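Local coordinates for probable ABC transporter phosphite binding protein PhnD1 (Prochlorococcus marinus str. MIT 9301, PDB 5LQ5), which binds inorganic phosphite strongly, and methylphosphonate and phosphate only very weakly, probably as the solute-binding subunit of the ABC transporter complex PhnD1C1E1, at residues K21-F26 / Y206-Q211; K32-E37 / K227-N232; A160-V165 / K177-N182; E181-L184 / K189-S192. One frame throughout, in Å; residues are numbered along the deposited sequence.

Contact 1 (K21-F26 / Y206-Q211). With PO3 (phosphite ion), chain B.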
loop_
_atom_site.group_PDB
_atom_site.type_symbol
_atom_site.label_atom_id
_atom_site.label_comp_id
_atom_site.label_asym_id
_atom_site.label_seq_id
_atom_site.Cartn_x
_atom_site.Cartn_y
_atom_site.Cartn_z
ATOM N N LYS A 21 2.838 6.759 13.879
ATOM C CA LYS A 21 1.732 7.628 14.333
ATOM C C LYS A 21 0.354 7.011 14.046
ATOM O O LYS A 21 -0.491 6.913 14.943
ATOM C CB LYS A 21 1.822 9.024 13.707
ATOM C CG LYS A 21 1.012 10.065 14.465
ATOM C CD LYS A 21 1.008 11.402 13.751
ATOM C CE LYS A 21 -0.011 12.324 14.407
ATOM N NZ LYS A 21 -0.143 13.628 13.712
ATOM N N ARG A 22 0.169 6.586 12.799
ATOM C CA ARG A 22 -1.062 5.957 12.310
ATOM C C ARG A 22 -1.390 4.706 13.090
ATOM O O ARG A 22 -2.527 4.560 13.627
ATOM C CB ARG A 22 -0.923 5.589 10.826
ATOM C CG ARG A 22 -2.166 5.005 10.223
ATOM C CD ARG A 22 -2.238 5.333 8.779
ATOM N NE ARG A 22 -1.431 4.442 7.992
ATOM C CZ ARG A 22 -1.309 4.541 6.676
ATOM N NH1 ARG A 22 -1.901 5.533 6.019
ATOM N NH2 ARG A 22 -0.588 3.647 6.019
ATOM N N PHE A 23 -0.458 3.763 13.105
ATOM C CA PHE A 23 -0.786 2.431 13.639
ATOM C C PHE A 23 -0.803 2.350 15.152
ATOM O O PHE A 23 -1.555 1.572 15.738
ATOM C CB PHE A 23 0.050 1.344 12.955
ATOM C CG PHE A 23 -0.313 1.201 11.522
ATOM C CD1 PHE A 23 -1.548 0.669 11.143
ATOM C CD2 PHE A 23 0.540 1.670 10.528
ATOM C CE1 PHE A 23 -1.912 0.625 9.827
ATOM C CE2 PHE A 23 0.187 1.592 9.200
ATOM C CZ PHE A 23 -1.041 1.079 8.850
ATOM N N ASN A 24 -0.065 3.234 15.799
ATOM C CA ASN A 24 -0.180 3.337 17.265
ATOM C C ASN A 24 -1.547 3.940 17.649
ATOM O O ASN A 24 -2.192 3.454 18.613
ATOM C CB ASN A 24 0.959 4.157 17.871
ATOM C CG ASN A 24 2.305 3.437 17.858
ATOM O OD1 ASN A 24 2.403 2.209 17.929
ATOM N ND2 ASN A 24 3.384 4.228 17.822
ATOM N N LEU A 25 -2.004 4.967 16.940
ATOM C CA LEU A 25 -3.327 5.569 17.267
ATOM C C LEU A 25 -4.477 4.581 17.021
ATOM O O LEU A 25 -5.390 4.417 17.831
ATOM C CB LEU A 25 -3.581 6.831 16.451
ATOM C CG LEU A 25 -2.835 8.085 16.875
ATOM C CD1 LEU A 25 -3.086 9.181 15.855
ATOM C CD2 LEU A 25 -3.259 8.539 18.275
ATOM N N PHE A 26 -4.375 3.866 15.905
ATOM C CA PHE A 26 -5.332 2.796 15.546
ATOM C C PHE A 26 -5.390 1.723 16.639
ATOM O O PHE A 26 -6.472 1.338 17.110
ATOM C CB PHE A 26 -4.887 2.169 14.216
ATOM C CG PHE A 26 -5.795 1.072 13.714
ATOM C CD1 PHE A 26 -6.974 1.364 13.041
ATOM C CD2 PHE A 26 -5.451 -0.254 13.910
ATOM C CE1 PHE A 26 -7.807 0.348 12.579
ATOM C CE2 PHE A 26 -6.273 -1.272 13.468
ATOM C CZ PHE A 26 -7.445 -0.977 12.787
ATOM N N TYR A 206 -5.535 -1.457 -1.109
ATOM C CA TYR A 206 -5.266 -1.776 0.285
ATOM C C TYR A 206 -6.427 -2.418 1.013
ATOM O O TYR A 206 -7.592 -2.155 0.712
ATOM C CB TYR A 206 -4.851 -0.534 1.064
ATOM C CG TYR A 206 -3.540 0.098 0.669
ATOM C CD1 TYR A 206 -2.423 -0.089 1.458
ATOM C CD2 TYR A 206 -3.420 0.940 -0.427
ATOM C CE1 TYR A 206 -1.212 0.498 1.165
ATOM C CE2 TYR A 206 -2.194 1.542 -0.761
ATOM C CZ TYR A 206 -1.103 1.347 0.057
ATOM O OH TYR A 206 0.093 1.979 -0.305
ATOM N N HIS A 207 -6.093 -3.255 1.991
ATOM C CA HIS A 207 -7.076 -3.921 2.834
ATOM C C HIS A 207 -6.495 -4.530 4.086
ATOM O O HIS A 207 -5.313 -4.902 4.123
ATOM C CB HIS A 207 -7.836 -4.983 2.039
ATOM C CG HIS A 207 -6.991 -6.080 1.461
ATOM N ND1 HIS A 207 -6.139 -5.891 0.389
ATOM C CD2 HIS A 207 -6.932 -7.397 1.752
ATOM C CE1 HIS A 207 -5.569 -7.045 0.080
ATOM N NE2 HIS A 207 -6.039 -7.973 0.887
ATOM N N TRP A 208 -7.336 -4.587 5.116
ATOM C CA TRP A 208 -7.035 -5.265 6.354
ATOM C C TRP A 208 -7.278 -6.746 6.220
ATOM O O TRP A 208 -8.323 -7.162 5.746
ATOM C CB TRP A 208 -7.904 -4.764 7.501
ATOM C CG TRP A 208 -7.576 -3.391 8.022
ATOM C CD1 TRP A 208 -8.292 -2.226 7.843
ATOM C CD2 TRP A 208 -6.476 -3.056 8.877
ATOM N NE1 TRP A 208 -7.670 -1.204 8.502
ATOM C CE2 TRP A 208 -6.570 -1.684 9.156
ATOM C CE3 TRP A 208 -5.414 -3.782 9.404
ATOM C CZ2 TRP A 208 -5.639 -1.030 9.955
ATOM C CZ3 TRP A 208 -4.500 -3.140 10.212
ATOM C CH2 TRP A 208 -4.614 -1.779 10.471
ATOM N N VAL A 209 -6.344 -7.522 6.743
ATOM C CA VAL A 209 -6.399 -8.970 6.787
ATOM C C VAL A 209 -6.183 -9.429 8.216
ATOM O O VAL A 209 -5.216 -9.020 8.850
ATOM C CB VAL A 209 -5.370 -9.625 5.852
ATOM C CG1 VAL A 209 -5.496 -11.151 5.892
ATOM C CG2 VAL A 209 -5.539 -9.127 4.409
ATOM N N ALA A 210 -7.035 -10.340 8.698
ATOM C CA ALA A 210 -6.891 -10.917 10.045
ATOM C C ALA A 210 -6.635 -12.428 9.986
ATOM O O ALA A 210 -7.085 -13.116 9.046
ATOM C CB ALA A 210 -8.129 -10.650 10.905
ATOM N N GLN A 211 -5.955 -12.943 10.996
ATOM C CA GLN A 211 -5.801 -14.384 11.216
ATOM C C GLN A 211 -7.179 -15.015 11.383
ATOM O O GLN A 211 -8.116 -14.402 11.924
ATOM C CB GLN A 211 -4.956 -14.713 12.448
ATOM C CG GLN A 211 -3.529 -14.227 12.407
ATOM C CD GLN A 211 -2.625 -15.001 11.462
ATOM O OE1 GLN A 211 -2.985 -16.041 10.930
ATOM N NE2 GLN A 211 -1.447 -14.475 11.250
HETATM P P PO3 B . 0.746 -0.969 -2.206
HETATM O O1 PO3 B . -0.009 -0.168 -3.318
HETATM O O2 PO3 B . 0.778 -2.535 -2.434
HETATM O O3 PO3 B . 2.172 -0.396 -1.970
#

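Contact 2 (K32-E37 / K227-N232)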
loop_
_atom_site.group_PDB
_atom_site.type_symbol
_atom_site.label_atom_id
_atom_site.label_comp_id
_atom_site.label_asym_id
_atom_site.label_seq_id
_atom_site.Cartn_x
_atom_site.Cartn_y
_atom_site.Cartn_z
ATOM N N LYS A 32 -9.232 0.044 23.324
ATOM C CA LYS A 32 -10.326 0.609 24.140
ATOM C C LYS A 32 -11.670 -0.091 23.858
ATOM O O LYS A 32 -12.399 -0.463 24.774
ATOM C CB LYS A 32 -10.474 2.102 23.899
ATOM C CG LYS A 32 -9.430 2.955 24.604
ATOM C CD LYS A 32 -9.681 4.436 24.375
ATOM C CE LYS A 32 -8.472 5.273 24.772
ATOM N NZ LYS A 32 -8.611 6.690 24.349
ATOM N N GLN A 33 -11.981 -0.272 22.578
ATOM C CA GLN A 33 -13.263 -0.856 22.155
ATOM C C GLN A 33 -13.371 -2.362 22.325
ATOM O O GLN A 33 -14.457 -2.877 22.632
ATOM C CB GLN A 33 -13.591 -0.500 20.730
ATOM C CG GLN A 33 -13.825 0.984 20.495
ATOM C CD GLN A 33 -14.653 1.256 19.236
ATOM O OE1 GLN A 33 -15.667 0.592 18.976
ATOM N NE2 GLN A 33 -14.198 2.195 18.414
ATOM N N LEU A 34 -12.274 -3.065 22.090
ATOM C CA LEU A 34 -12.224 -4.539 22.252
ATOM C C LEU A 34 -11.841 -5.055 23.631
ATOM O O LEU A 34 -11.998 -6.239 23.909
ATOM C CB LEU A 34 -11.255 -5.160 21.231
ATOM C CG LEU A 34 -11.664 -4.859 19.791
ATOM C CD1 LEU A 34 -10.536 -5.220 18.841
ATOM C CD2 LEU A 34 -12.965 -5.531 19.390
ATOM N N ASP A 35 -11.329 -4.170 24.477
ATOM C CA ASP A 35 -10.912 -4.520 25.859
ATOM C C ASP A 35 -9.861 -5.650 25.841
ATOM O O ASP A 35 -9.941 -6.630 26.577
ATOM C CB ASP A 35 -12.172 -4.915 26.677
ATOM C CG ASP A 35 -11.860 -5.531 28.048
ATOM O OD1 ASP A 35 -10.704 -5.545 28.525
ATOM O OD2 ASP A 35 -12.802 -6.029 28.665
ATOM N N VAL A 36 -8.876 -5.508 24.968
ATOM C CA VAL A 36 -7.720 -6.407 24.937
ATOM C C VAL A 36 -6.492 -5.537 24.635
ATOM O O VAL A 36 -6.626 -4.410 24.133
ATOM C CB VAL A 36 -7.843 -7.552 23.897
ATOM C CG1 VAL A 36 -9.060 -8.439 24.182
ATOM C CG2 VAL A 36 -7.903 -6.987 22.482
ATOM N N GLU A 37 -5.318 -6.074 24.959
ATOM C CA GLU A 37 -4.025 -5.456 24.617
ATOM C C GLU A 37 -3.818 -5.523 23.114
ATOM O O GLU A 37 -3.984 -6.582 22.511
ATOM C CB GLU A 37 -2.842 -6.130 25.315
ATOM C CG GLU A 37 -2.314 -5.356 26.513
ATOM C CD GLU A 37 -0.924 -5.802 26.917
ATOM O OE1 GLU A 37 -0.759 -7.003 27.208
ATOM O OE2 GLU A 37 -0.002 -4.958 26.934
ATOM N N LYS A 227 -14.141 -6.672 13.304
ATOM C CA LYS A 227 -14.594 -6.146 12.016
ATOM C C LYS A 227 -15.563 -4.967 12.231
ATOM O O LYS A 227 -15.448 -3.899 11.616
ATOM C CB LYS A 227 -15.217 -7.273 11.218
ATOM C CG LYS A 227 -15.714 -6.887 9.861
ATOM C CD LYS A 227 -16.136 -8.124 9.074
ATOM C CE LYS A 227 -16.903 -7.733 7.834
ATOM N NZ LYS A 227 -17.164 -8.913 6.948
ATOM N N SER A 228 -16.472 -5.159 13.179
ATOM C CA SER A 228 -17.452 -4.131 13.570
ATOM C C SER A 228 -16.796 -2.836 14.046
ATOM O O SER A 228 -17.168 -1.749 13.620
ATOM C CB SER A 228 -18.383 -4.685 14.653
ATOM O OG SER A 228 -19.516 -3.860 14.799
ATOM N N VAL A 229 -15.789 -2.960 14.894
ATOM C CA VAL A 229 -15.075 -1.770 15.392
ATOM C C VAL A 229 -14.472 -0.979 14.236
ATOM O O VAL A 229 -14.595 0.236 14.148
ATOM C CB VAL A 229 -13.986 -2.145 16.423
ATOM C CG1 VAL A 229 -13.023 -1.000 16.723
ATOM C CG2 VAL A 229 -14.644 -2.656 17.698
ATOM N N ILE A 230 -13.829 -1.690 13.326
ATOM C CA ILE A 230 -13.144 -1.020 12.201
ATOM C C ILE A 230 -14.181 -0.367 11.256
ATOM O O ILE A 230 -14.027 0.778 10.841
ATOM C CB ILE A 230 -12.208 -2.006 11.460
ATOM C CG1 ILE A 230 -11.045 -2.453 12.389
ATOM C CG2 ILE A 230 -11.669 -1.383 10.175
ATOM C CD1 ILE A 230 -10.190 -3.593 11.838
ATOM N N LEU A 231 -15.247 -1.095 10.943
ATOM C CA LEU A 231 -16.287 -0.578 10.054
ATOM C C LEU A 231 -17.107 0.568 10.671
ATOM O O LEU A 231 -17.710 1.365 9.952
ATOM C CB LEU A 231 -17.224 -1.710 9.625
ATOM C CG LEU A 231 -16.598 -2.786 8.745
ATOM C CD1 LEU A 231 -17.592 -3.933 8.557
ATOM C CD2 LEU A 231 -16.156 -2.234 7.407
ATOM N N ASN A 232 -17.126 0.636 11.991
ATOM C CA ASN A 232 -17.950 1.650 12.689
ATOM C C ASN A 232 -17.172 2.891 13.130
ATOM O O ASN A 232 -17.739 3.788 13.752
ATOM C CB ASN A 232 -18.697 1.037 13.873
ATOM C CG ASN A 232 -19.820 0.100 13.439
ATOM O OD1 ASN A 232 -20.500 0.350 12.473
ATOM N ND2 ASN A 232 -20.038 -0.953 14.204
HETATM O O HOH W 1 -15.570 2.118 16.039
#

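Contact 3 (A160-V165 / K177-N182)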
loop_
_atom_site.group_PDB
_atom_site.type_symbol
_atom_site.label_atom_id
_atom_site.label_comp_id
_atom_site.label_asym_id
_atom_site.label_seq_id
_atom_site.Cartn_x
_atom_site.Cartn_y
_atom_site.Cartn_z
ATOM N N ALA A 160 9.962 6.875 -0.332
ATOM C CA ALA A 160 11.319 6.738 -0.862
ATOM C C ALA A 160 11.418 6.960 -2.377
ATOM O O ALA A 160 12.403 7.503 -2.857
ATOM C CB ALA A 160 11.928 5.411 -0.485
ATOM N N THR A 161 10.364 6.598 -3.107
ATOM C CA THR A 161 10.303 6.851 -4.543
ATOM C C THR A 161 10.314 8.354 -4.822
ATOM O O THR A 161 11.082 8.827 -5.614
ATOM C CB THR A 161 9.047 6.210 -5.140
ATOM O OG1 THR A 161 9.129 4.806 -4.916
ATOM C CG2 THR A 161 8.893 6.483 -6.594
ATOM N N ILE A 162 9.470 9.079 -4.085
ATOM C CA ILE A 162 9.416 10.548 -4.215
ATOM C C ILE A 162 10.824 11.114 -3.961
ATOM O O ILE A 162 11.311 11.940 -4.723
ATOM C CB ILE A 162 8.394 11.164 -3.234
ATOM C CG1 ILE A 162 6.973 10.828 -3.684
ATOM C CG2 ILE A 162 8.615 12.672 -3.101
ATOM C CD1 ILE A 162 5.920 11.095 -2.612
ATOM N N ALA A 163 11.467 10.649 -2.894
ATOM C CA ALA A 163 12.755 11.239 -2.488
ATOM C C ALA A 163 13.840 11.014 -3.541
ATOM O O ALA A 163 14.644 11.915 -3.854
ATOM C CB ALA A 163 13.202 10.713 -1.127
ATOM N N LEU A 164 13.821 9.841 -4.153
ATOM C CA LEU A 164 14.801 9.479 -5.177
ATOM C C LEU A 164 14.632 10.273 -6.469
ATOM O O LEU A 164 15.606 10.692 -7.081
ATOM C CB LEU A 164 14.726 7.990 -5.502
ATOM C CG LEU A 164 15.313 7.036 -4.464
ATOM C CD1 LEU A 164 14.841 5.618 -4.804
ATOM C CD2 LEU A 164 16.837 7.115 -4.354
ATOM N N VAL A 165 13.386 10.450 -6.907
ATOM C CA VAL A 165 13.159 11.207 -8.137
ATOM C C VAL A 165 13.410 12.703 -7.828
ATOM O O VAL A 165 14.025 13.409 -8.623
ATOM C CB VAL A 165 11.790 10.959 -8.754
ATOM C CG1 VAL A 165 11.661 11.683 -10.087
ATOM C CG2 VAL A 165 11.534 9.471 -8.982
ATOM N N LYS A 177 -1.033 7.241 -5.504
ATOM C CA LYS A 177 -1.479 8.636 -5.838
ATOM C C LYS A 177 -1.826 9.433 -4.561
ATOM O O LYS A 177 -1.537 10.627 -4.460
ATOM C CB LYS A 177 -2.683 8.605 -6.786
ATOM C CG LYS A 177 -3.302 9.983 -7.060
ATOM C CD LYS A 177 -4.254 9.859 -8.243
ATOM C CE LYS A 177 -4.868 11.198 -8.639
ATOM N NZ LYS A 177 -5.994 11.542 -7.741
ATOM N N GLN A 178 -2.430 8.758 -3.580
ATOM C CA GLN A 178 -2.733 9.392 -2.268
ATOM C C GLN A 178 -1.478 9.887 -1.535
ATOM O O GLN A 178 -1.455 10.947 -0.951
ATOM C CB GLN A 178 -3.529 8.445 -1.353
ATOM C CG GLN A 178 -4.143 9.125 -0.147
ATOM C CD GLN A 178 -5.262 10.085 -0.535
ATOM O OE1 GLN A 178 -6.253 9.666 -1.118
ATOM N NE2 GLN A 178 -5.102 11.374 -0.216
ATOM N N VAL A 179 -0.417 9.099 -1.597
ATOM C CA VAL A 179 0.838 9.458 -0.955
ATOM C C VAL A 179 1.452 10.675 -1.668
ATOM O O VAL A 179 1.966 11.582 -1.031
ATOM C CB VAL A 179 1.840 8.276 -0.886
ATOM C CG1 VAL A 179 3.207 8.736 -0.408
ATOM C CG2 VAL A 179 1.337 7.197 0.070
ATOM N N TRP A 180 1.392 10.672 -2.992
ATOM C CA TRP A 180 1.870 11.785 -3.799
ATOM C C TRP A 180 1.145 13.079 -3.384
ATOM O O TRP A 180 1.772 14.097 -3.073
ATOM C CB TRP A 180 1.645 11.501 -5.272
ATOM C CG TRP A 180 1.727 12.697 -6.173
ATOM C CD1 TRP A 180 0.691 13.255 -6.882
ATOM C CD2 TRP A 180 2.893 13.477 -6.476
ATOM N NE1 TRP A 180 1.150 14.337 -7.608
ATOM C CE2 TRP A 180 2.496 14.490 -7.381
ATOM C CE3 TRP A 180 4.238 13.416 -6.076
ATOM C CZ2 TRP A 180 3.398 15.446 -7.883
ATOM C CZ3 TRP A 180 5.130 14.374 -6.567
ATOM C CH2 TRP A 180 4.696 15.381 -7.463
ATOM N N GLU A 181 -0.178 12.993 -3.308
ATOM C CA GLU A 181 -0.994 14.175 -2.887
ATOM C C GLU A 181 -0.719 14.645 -1.459
ATOM O O GLU A 181 -0.647 15.836 -1.211
ATOM C CB GLU A 181 -2.482 13.894 -3.099
ATOM C CG GLU A 181 -2.839 13.820 -4.575
ATOM C CD GLU A 181 -4.219 13.255 -4.854
ATOM O OE1 GLU A 181 -4.998 13.017 -3.904
ATOM O OE2 GLU A 181 -4.525 13.046 -6.050
ATOM N N ASN A 182 -0.583 13.710 -0.526
ATOM C CA ASN A 182 -0.215 14.034 0.878
ATOM C C ASN A 182 1.100 14.784 0.991
ATOM O O ASN A 182 1.240 15.698 1.783
ATOM C CB ASN A 182 -0.118 12.775 1.745
ATOM C CG ASN A 182 -1.454 12.150 1.996
ATOM O OD1 ASN A 182 -2.481 12.654 1.552
ATOM N ND2 ASN A 182 -1.450 11.020 2.676
#

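Contact 4 (E181-L184 / K189-S192)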
loop_
_atom_site.group_PDB
_atom_site.type_symbol
_atom_site.label_atom_id
_atom_site.label_comp_id
_atom_site.label_asym_id
_atom_site.label_seq_id
_atom_site.Cartn_x
_atom_site.Cartn_y
_atom_site.Cartn_z
ATOM N N GLU A 181 -0.178 12.993 -3.308
ATOM C CA GLU A 181 -0.994 14.175 -2.887
ATOM C C GLU A 181 -0.719 14.645 -1.459
ATOM O O GLU A 181 -0.647 15.836 -1.211
ATOM C CB GLU A 181 -2.482 13.894 -3.099
ATOM C CG GLU A 181 -2.839 13.820 -4.575
ATOM C CD GLU A 181 -4.219 13.255 -4.854
ATOM O OE1 GLU A 181 -4.998 13.017 -3.904
ATOM O OE2 GLU A 181 -4.525 13.046 -6.050
ATOM N N ASN A 182 -0.583 13.710 -0.526
ATOM C CA ASN A 182 -0.215 14.034 0.878
ATOM C C ASN A 182 1.100 14.784 0.991
ATOM O O ASN A 182 1.240 15.698 1.783
ATOM C CB ASN A 182 -0.118 12.775 1.745
ATOM C CG ASN A 182 -1.454 12.150 1.996
ATOM O OD1 ASN A 182 -2.481 12.654 1.552
ATOM N ND2 ASN A 182 -1.450 11.020 2.676
ATOM N N ASN A 183 2.068 14.364 0.196
ATOM C CA ASN A 183 3.404 14.991 0.212
ATOM C C ASN A 183 3.381 16.389 -0.412
ATOM O O ASN A 183 4.002 17.315 0.076
ATOM C CB ASN A 183 4.426 14.117 -0.477
ATOM C CG ASN A 183 5.021 13.131 0.448
ATOM O OD1 ASN A 183 5.933 13.467 1.163
ATOM N ND2 ASN A 183 4.506 11.908 0.460
ATOM N N LEU A 184 2.627 16.507 -1.486
ATOM C CA LEU A 184 2.467 17.753 -2.239
ATOM C C LEU A 184 1.897 18.893 -1.408
ATOM O O LEU A 184 2.200 20.059 -1.635
ATOM C CB LEU A 184 1.556 17.487 -3.422
ATOM C CG LEU A 184 1.713 18.275 -4.702
ATOM C CD1 LEU A 184 3.170 18.539 -5.060
ATOM C CD2 LEU A 184 1.009 17.463 -5.781
ATOM N N LYS A 189 8.516 20.605 0.346
ATOM C CA LYS A 189 9.978 20.617 0.070
ATOM C C LYS A 189 10.486 19.274 -0.517
ATOM O O LYS A 189 11.514 19.181 -1.203
ATOM C CB LYS A 189 10.759 20.937 1.339
ATOM C CG LYS A 189 12.181 20.408 1.318
ATOM C CD LYS A 189 12.964 20.786 2.549
ATOM C CE LYS A 189 12.914 19.691 3.595
ATOM N NZ LYS A 189 13.984 19.919 4.595
ATOM N N ARG A 190 9.746 18.224 -0.226
ATOM C CA ARG A 190 10.097 16.896 -0.721
ATOM C C ARG A 190 9.711 16.672 -2.160
ATOM O O ARG A 190 10.076 15.654 -2.753
ATOM C CB ARG A 190 9.434 15.856 0.141
ATOM C CG ARG A 190 10.103 15.761 1.490
ATOM C CD ARG A 190 9.256 14.853 2.302
ATOM N NE ARG A 190 9.746 14.606 3.630
ATOM C CZ ARG A 190 9.163 13.721 4.435
ATOM N NH1 ARG A 190 8.079 13.062 4.020
ATOM N NH2 ARG A 190 9.644 13.501 5.639
ATOM N N THR A 191 8.920 17.583 -2.693
ATOM C CA THR A 191 8.366 17.453 -4.034
ATOM C C THR A 191 8.715 18.614 -4.944
ATOM O O THR A 191 8.213 18.694 -6.048
ATOM C CB THR A 191 6.849 17.242 -3.965
ATOM O OG1 THR A 191 6.240 18.362 -3.312
ATOM C CG2 THR A 191 6.517 15.932 -3.183
ATOM N N SER A 192 9.614 19.493 -4.451
ATOM C CA SER A 192 10.037 20.726 -5.152
ATOM C C SER A 192 10.521 20.526 -6.571
ATOM O O SER A 192 10.331 21.376 -7.424
ATOM C CB SER A 192 11.156 21.464 -4.367
ATOM O OG SER A 192 10.694 21.836 -3.091
#

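Contact 1 (K21-F26 / Y206-Q211)
Phe23 and Phe26 of helix 16-34 meet Trp208 of strand 207-210 in a helix-on-sheet core whose strand starts beside the phosphite pocket. Phe26 and the six-membered ring of Trp208 form an offset stack, with centroids 4.5 Å apart and planes 13° from parallel. Phe26 CZ lies over the rim of the indole, 3.4 Å from Trp208 CZ2. With CG anti to the backbone N (chi1 -179°), the Phe26 ring reaches out from the helix to meet the indole coming the other way. Phe23 approaches differently: its CE1 is 3.7 Å from Trp208 CH2, which sits at the edge of the Phe23 ring near its plane, while Arg22 CG covers one face of that ring. An alanine in place of Phe26 is likely to leave the indole without its stacking partner and to open a gap between helix and strand. Just before the strand, Tyr206 OH lies 3.6 Å from P of the phosphite, and its hydrogen bonds run to Asp13 and Asn176. Flat, broad aromatic side chains thus fill the interface without any hydrogen bond across it, so this face of the helix meets the strand through dispersion and hydrophobic burial.

Contact 2 (K32-E37 / K227-N232)
The side-chain amide of Gln33 lies with one face against the two methyl groups of Val229, while its NE2 turns to polar partners. Val229 CG1 sits over the middle of the amide, 3.7 Å from Gln33 CD. CG2 of the same valine lies over the oxygen end of that face, 3.6 Å from Gln33 OE1. Gln33 NE2 gives a hydrogen bond of 2.7 Å to a water, which in turn donates to Val229 O at 2.8 Å. The same nitrogen also bonds to Glu29 OE2, one turn earlier in helix 16-34. Gln33 reaches this place with an extended chain (chi2 -158°) that slides past the valine in the opposite direction. On the more buried side, Leu34 CD2 touches Val229 CG2 at 3.7 Å, and Leu34 goes on to pack against Phe222, Glu225 and Leu226 of helix 222-231. Val229 is branched at CB: CG2 touches both Gln33 and Leu34, whereas CG1 meets Gln33 only, and the side chain also meets Leu30. A leucine in place of Gln33 would probably leave the bridging water and Glu29 without their amide donor. Glutamine suits this partly exposed border because its flat face accepts methyl groups while its NE2 donates to water and Glu29, so these two segments meet through apolar packing and one water bridge.

Contact 3 (A160-V165 / K177-N182)
Helices 158-167 and 177-186 approach with their nearest alpha carbons, those of Ile162 and Trp180, 7.7 Å apart, and no hydrogen bond joins the two segments. Ile162 alone carries the first side of the contact. Its chain is extended beyond CG1 (chi2 166°), which pushes CD1 against the second helix, 4.2 Å from Val179 CG1 and 4.3 Å from Trp180 CA. CG1 of the same isoleucine meets the indole from the side, at the edge of the ring near its plane, 4.5 Å from Trp180 CE3. A branched aliphatic residue suits this place, since one arm can touch a valine methyl, the helix backbone and an indole edge together. The distances describe ordinary apolar packing, not close interlocking. Away from the isoleucine, polar side chains of 177-182 pair along their own helix. Lys177 NZ forms a salt bridge of 2.7 Å with Glu181 OE2 one turn on, meeting the carboxylate on its syn side and 16° out of its plane. Next to it, Gln178 NE2 makes a long, weak hydrogen bond of 3.4 Å to Asn182 OD1, although the bond is nearly straight at 171°; Asn182 ND2 bonds to Asn248. The contact belongs to the lobe that supplies His158, at the start of helix 158-167, to the phosphite pocket. The two helices are consecutive, linked through strand 172-176, and pack on one side of the five-stranded mixed sheet: Ile162 and Trp180 share Leu194 of strand 194-199, and the indole also touches Val93 and Val95 of strand 92-97.

Contact 4 (E181-L184 / K189-S192)
Thr191 is the buried centre of this contact, wedged beside Asn183 and Leu184 of helix 177-186, whereas Arg190 reaches along its looser, more exposed border. On the tight side, Thr191 CG2 packs against Asn183 CB at 3.9 Å. Leu184 is partly exposed and starts out away from the loop; only its CD1 end comes back, to within 3.5 Å of Thr191 OG1, the two side chains crossing at about a right angle. With chi1 at 60°, OG1 lies between the backbone N and the carbonyl carbon. Threonine suits the spot because its methyl packs on Asn183 CB while its hydroxyl, buried beside a leucine methyl, is hydrogen-bonded to Pro188 O. On the loose side, Asn183 OD1 faces the edge of the Arg190 guanidinium in its plane, but at 3.6 Å from NH1 it makes no hydrogen bond, and amide and guanidinium planes are 33° apart. Asn183 is held instead through ND2, bonded to Val179 O in its own helix and to Asp159 OD1. Here the loop after helix 177-186 lies back against that helix, just before strand 194-199 begins, and Asn183 and Thr191 both lean on Ile162 of helix 158-167.

Overall arrangement
The four contacts fall into two pairs, one in each lobe of the two-lobed periplasmic binding protein. Contacts 1 and 2 share helix 16-34, lie 12 Å apart between centres and touch where Phe26 CZ meets Ile230 CD1 at 3.9 Å; they lie on the lobe of the six-stranded sheet. Contacts 3 and 4, centred 7 Å apart, share Glu181 and Asn182 of helix 177-186 beside the five-stranded sheet. Contacts 2 and 4 are about 34 Å apart between centres. Along the chain, contacts 1 and 2 interleave and enclose the other two, so the chain leaves the first lobe and returns to it. Phosphite binds between the lobes and draws pocket residues from both.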